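Local structure of putative sugar ABC transporter (5ULB) at residues Y76-T90 / I101-I114. The protein probably serves as the periplasmic sugar-binding component of an ABC transporter, capturing a methylthioribose-like ligand, here seen as its seleno analogue. Residues are numbered along the deposited sequence; the frame is centred on the assembly and turned at random.
Sequences YDGIILSQGRDPYST and IAVSVFDTAIQGDI
Gln83 lies alongside Asp107, its amide steeply turned against the carboxylate, and NE2 of Gln83 gives a weak bond to OD2 of Asp107, 3.3 Å long and bent to 132° at the hydrogen. The bend at chi2 returns the amide towards Asp107, although the side chain sets out away from it. Its OE1 takes a 2.6 Å bond from Ser82 OG, which comes from above the carbonyl plane and also meets the edge of the Phe106 ring at CD2 (3.5 Å). CG of Asp107 sits over one face of that ring, towards the rim.

Strands 78-82 and 102-106 run parallel, their axes 14° apart, as part of a beta-alpha-beta unit completed by helix 89-98. Bonds alternate along them, from Ala102 N to Asp77 O (3.2 Å) through to Gln83 N to Phe106 O. On the face of Ile79 and Leu81, Leu81 CB packs on Val105 CG1 at 3.8 Å. Past the strands, Thr108 OG1 bridges by donating to Phe106 O, its second donor, and accepting from Gly84 N (3.1 Å). Farther on, Thr90 OG1 receives a nearly straight bond (168°) from Gln111 N and donates to a water that also binds Asp86 OD1 and Ala109 O.

Gln83 and Asp107 line the sugar pocket of both anomers, Phe106 that of the beta form; Arg158, salt-bridged to Asp107 OD1, probably helps orient the carboxylate towards the ligand.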
# COMPACT_ATOMS: atom_id res chain seq x y z
N TYR A 76 -9.86 19.31 -12.13
CA TYR A 76 -8.94 19.31 -11.00
C TYR A 76 -7.56 19.77 -11.46
O TYR A 76 -7.17 19.54 -12.62
CB TYR A 76 -8.89 17.93 -10.37
CG TYR A 76 -10.02 17.62 -9.44
CD1 TYR A 76 -11.19 17.08 -9.89
CD2 TYR A 76 -9.91 17.84 -8.10
CE1 TYR A 76 -12.26 16.80 -9.05
CE2 TYR A 76 -10.95 17.59 -7.22
CZ TYR A 76 -12.13 17.03 -7.73
OH TYR A 76 -13.19 16.73 -6.86
N ASP A 77 -6.78 20.36 -10.52
CA ASP A 77 -5.42 20.75 -10.85
C ASP A 77 -4.47 19.55 -10.86
O ASP A 77 -3.50 19.57 -11.64
CB ASP A 77 -4.96 21.72 -9.79
CG ASP A 77 -5.75 23.02 -9.85
OD1 ASP A 77 -5.70 23.77 -10.85
OD2 ASP A 77 -6.57 23.21 -8.90
N GLY A 78 -4.76 18.54 -10.08
CA GLY A 78 -3.98 17.33 -10.10
C GLY A 78 -4.78 16.15 -9.75
O GLY A 78 -5.88 16.28 -9.10
N ILE A 79 -4.33 14.96 -10.15
CA ILE A 79 -4.97 13.69 -9.90
C ILE A 79 -3.93 12.70 -9.42
O ILE A 79 -2.81 12.67 -9.97
CB ILE A 79 -5.70 13.18 -11.14
CG1 ILE A 79 -6.94 14.03 -11.47
CG2 ILE A 79 -6.11 11.70 -10.99
CD1 ILE A 79 -7.66 13.75 -12.75
N ILE A 80 -4.28 11.94 -8.43
CA ILE A 80 -3.51 10.77 -7.98
C ILE A 80 -4.35 9.56 -8.19
O ILE A 80 -5.48 9.50 -7.71
CB ILE A 80 -3.07 10.91 -6.50
CG1 ILE A 80 -2.11 12.11 -6.33
CG2 ILE A 80 -2.39 9.63 -5.98
CD1 ILE A 80 -1.96 12.52 -4.88
N LEU A 81 -3.80 8.50 -8.88
CA LEU A 81 -4.45 7.22 -8.98
C LEU A 81 -3.74 6.19 -8.16
O LEU A 81 -2.52 6.22 -8.04
CB LEU A 81 -4.50 6.73 -10.42
CG LEU A 81 -5.09 7.65 -11.51
CD1 LEU A 81 -5.18 6.96 -12.82
CD2 LEU A 81 -6.45 8.17 -11.00
N SER A 82 -4.50 5.20 -7.66
CA SER A 82 -3.92 4.10 -6.92
C SER A 82 -4.62 2.81 -7.31
O SER A 82 -5.87 2.76 -7.31
CB SER A 82 -4.04 4.40 -5.44
OG SER A 82 -3.41 3.48 -4.58
N GLN A 83 -3.85 1.77 -7.65
CA GLN A 83 -4.35 0.49 -8.04
C GLN A 83 -5.19 0.49 -9.31
O GLN A 83 -6.01 -0.40 -9.55
CB GLN A 83 -5.09 -0.28 -6.91
CG GLN A 83 -4.16 -0.79 -5.75
CD GLN A 83 -3.83 0.20 -4.76
OE1 GLN A 83 -4.57 1.17 -4.60
NE2 GLN A 83 -2.71 0.05 -4.07
N GLY A 84 -4.90 1.43 -10.22
CA GLY A 84 -5.52 1.37 -11.58
C GLY A 84 -5.01 0.17 -12.33
O GLY A 84 -3.81 -0.12 -12.30
N ARG A 85 -5.92 -0.54 -12.99
CA ARG A 85 -5.58 -1.79 -13.65
C ARG A 85 -5.50 -1.64 -15.17
O ARG A 85 -5.99 -0.67 -15.78
CB ARG A 85 -6.58 -2.90 -13.25
CG ARG A 85 -6.53 -3.24 -11.81
CD ARG A 85 -7.52 -4.37 -11.39
NE ARG A 85 -7.48 -5.45 -12.30
CZ ARG A 85 -8.14 -6.51 -12.11
NH1 ARG A 85 -8.05 -7.50 -13.01
NH2 ARG A 85 -8.94 -6.50 -11.05
N ASP A 86 -4.92 -2.66 -15.76
CA ASP A 86 -5.12 -2.88 -17.19
C ASP A 86 -6.55 -3.34 -17.43
O ASP A 86 -7.15 -3.96 -16.58
CB ASP A 86 -4.15 -4.04 -17.64
CG ASP A 86 -2.70 -3.56 -17.95
OD1 ASP A 86 -2.56 -2.49 -18.60
OD2 ASP A 86 -1.80 -4.33 -17.57
N PRO A 87 -7.10 -3.03 -18.58
CA PRO A 87 -6.44 -2.45 -19.78
C PRO A 87 -6.54 -0.96 -19.86
O PRO A 87 -5.93 -0.34 -20.76
CB PRO A 87 -7.31 -3.01 -20.93
CG PRO A 87 -8.65 -3.12 -20.35
CD PRO A 87 -8.43 -3.60 -18.90
N TYR A 88 -7.30 -0.36 -18.95
CA TYR A 88 -7.74 1.04 -19.19
C TYR A 88 -6.79 2.17 -18.67
O TYR A 88 -6.98 3.34 -19.06
CB TYR A 88 -9.17 1.23 -18.60
CG TYR A 88 -9.16 0.85 -17.11
CD1 TYR A 88 -8.70 1.73 -16.19
CD2 TYR A 88 -9.57 -0.47 -16.68
CE1 TYR A 88 -8.67 1.41 -14.83
CE2 TYR A 88 -9.49 -0.81 -15.36
CZ TYR A 88 -9.04 0.15 -14.39
OH TYR A 88 -8.92 -0.22 -13.09
N SER A 89 -5.91 1.83 -17.74
CA SER A 89 -5.23 2.89 -17.04
C SER A 89 -4.31 3.73 -17.88
O SER A 89 -4.20 4.95 -17.69
CB SER A 89 -4.50 2.42 -15.75
OG SER A 89 -5.42 1.99 -14.78
N THR A 90 -3.65 3.08 -18.85
CA THR A 90 -2.76 3.88 -19.69
C THR A 90 -3.49 4.98 -20.44
O THR A 90 -2.99 6.09 -20.51
CB THR A 90 -2.01 2.94 -20.64
OG1 THR A 90 -1.20 2.00 -19.91
CG2 THR A 90 -1.10 3.64 -21.57
N ILE A 101 -3.57 18.27 -16.63
CA ILE A 101 -3.76 17.99 -15.19
C ILE A 101 -2.48 17.25 -14.70
O ILE A 101 -2.06 16.27 -15.32
CB ILE A 101 -5.01 17.16 -15.01
CG1 ILE A 101 -6.29 17.95 -15.49
CG2 ILE A 101 -5.19 16.70 -13.54
CD1 ILE A 101 -7.51 17.05 -15.46
N ALA A 102 -1.90 17.75 -13.66
CA ALA A 102 -0.71 17.08 -13.06
C ALA A 102 -1.12 15.72 -12.50
O ALA A 102 -2.21 15.57 -11.90
CB ALA A 102 -0.15 17.94 -11.93
N VAL A 103 -0.20 14.69 -12.64
CA VAL A 103 -0.62 13.37 -12.26
C VAL A 103 0.56 12.55 -11.72
O VAL A 103 1.65 12.54 -12.34
CB VAL A 103 -1.38 12.63 -13.38
CG1 VAL A 103 -0.61 12.68 -14.70
CG2 VAL A 103 -1.83 11.24 -12.99
N SER A 104 0.30 11.83 -10.63
CA SER A 104 1.18 10.80 -10.14
C SER A 104 0.30 9.56 -9.89
O SER A 104 -0.87 9.70 -9.48
CB SER A 104 1.90 11.23 -8.86
OG SER A 104 2.84 10.31 -8.40
N VAL A 105 0.86 8.34 -10.07
CA VAL A 105 0.15 7.17 -9.86
C VAL A 105 0.93 6.23 -8.95
O VAL A 105 2.15 6.29 -8.86
CB VAL A 105 -0.32 6.46 -11.12
CG1 VAL A 105 -1.17 7.43 -12.01
CG2 VAL A 105 0.84 5.88 -11.92
N PHE A 106 0.17 5.39 -8.23
CA PHE A 106 0.72 4.40 -7.30
C PHE A 106 0.14 3.04 -7.64
O PHE A 106 -1.09 2.91 -7.79
CB PHE A 106 0.43 4.76 -5.88
CG PHE A 106 0.90 3.73 -4.88
CD1 PHE A 106 2.27 3.42 -4.72
CD2 PHE A 106 0.01 3.01 -4.18
CE1 PHE A 106 2.63 2.41 -3.87
CE2 PHE A 106 0.42 2.00 -3.32
CZ PHE A 106 1.72 1.63 -3.20
N ASP A 107 0.96 2.01 -7.79
CA ASP A 107 0.50 0.65 -8.05
C ASP A 107 -0.49 0.58 -9.20
O ASP A 107 -1.44 -0.23 -9.12
CB ASP A 107 -0.14 0.06 -6.76
CG ASP A 107 0.87 -0.56 -5.84
OD1 ASP A 107 2.08 -0.67 -6.18
OD2 ASP A 107 0.37 -1.01 -4.72
N THR A 108 -0.18 1.30 -10.24
CA THR A 108 -1.07 1.42 -11.39
C THR A 108 -0.40 0.89 -12.63
O THR A 108 0.80 1.07 -12.83
CB THR A 108 -1.54 2.91 -11.53
OG1 THR A 108 -2.34 3.22 -10.39
CG2 THR A 108 -2.33 3.19 -12.78
N ALA A 109 -1.15 0.19 -13.47
CA ALA A 109 -0.62 -0.40 -14.67
C ALA A 109 -0.49 0.59 -15.77
O ALA A 109 -1.50 1.09 -16.28
CB ALA A 109 -1.55 -1.54 -15.08
N ILE A 110 0.73 0.89 -16.16
CA ILE A 110 1.06 1.87 -17.17
C ILE A 110 2.00 1.24 -18.22
O ILE A 110 3.01 0.69 -17.86
CB ILE A 110 1.65 3.12 -16.67
CG1 ILE A 110 0.72 3.80 -15.61
CG2 ILE A 110 2.04 4.06 -17.78
CD1 ILE A 110 -0.52 4.42 -16.20
N GLN A 111 1.60 1.27 -19.49
CA GLN A 111 2.45 0.79 -20.56
C GLN A 111 3.17 1.96 -21.21
O GLN A 111 2.54 2.93 -21.62
CB GLN A 111 1.57 0.18 -21.63
CG GLN A 111 0.84 -1.05 -20.98
CD GLN A 111 -0.34 -1.47 -21.76
OE1 GLN A 111 -0.22 -1.96 -22.90
NE2 GLN A 111 -1.52 -1.22 -21.20
N GLY A 112 4.48 1.87 -21.28
CA GLY A 112 5.21 2.91 -21.93
C GLY A 112 5.55 4.08 -21.08
O GLY A 112 5.33 4.09 -19.85
N ASP A 113 6.01 5.13 -21.72
CA ASP A 113 6.53 6.29 -21.01
C ASP A 113 5.53 7.36 -21.40
O ASP A 113 5.39 7.71 -22.56
CB ASP A 113 7.91 6.72 -21.53
CG ASP A 113 8.33 8.12 -20.97
OD1 ASP A 113 8.83 8.27 -19.78
OD2 ASP A 113 8.11 9.09 -21.76
N ILE A 114 4.86 7.88 -20.41
CA ILE A 114 3.97 8.99 -20.55
C ILE A 114 4.72 10.26 -20.05
O ILE A 114 4.91 10.42 -18.83
CB ILE A 114 2.65 8.76 -19.79
CG1 ILE A 114 1.93 7.52 -20.35
CG2 ILE A 114 1.78 9.97 -19.92
CD1 ILE A 114 0.71 7.12 -19.59
O HOH W 1 -3.00 0.21 -18.52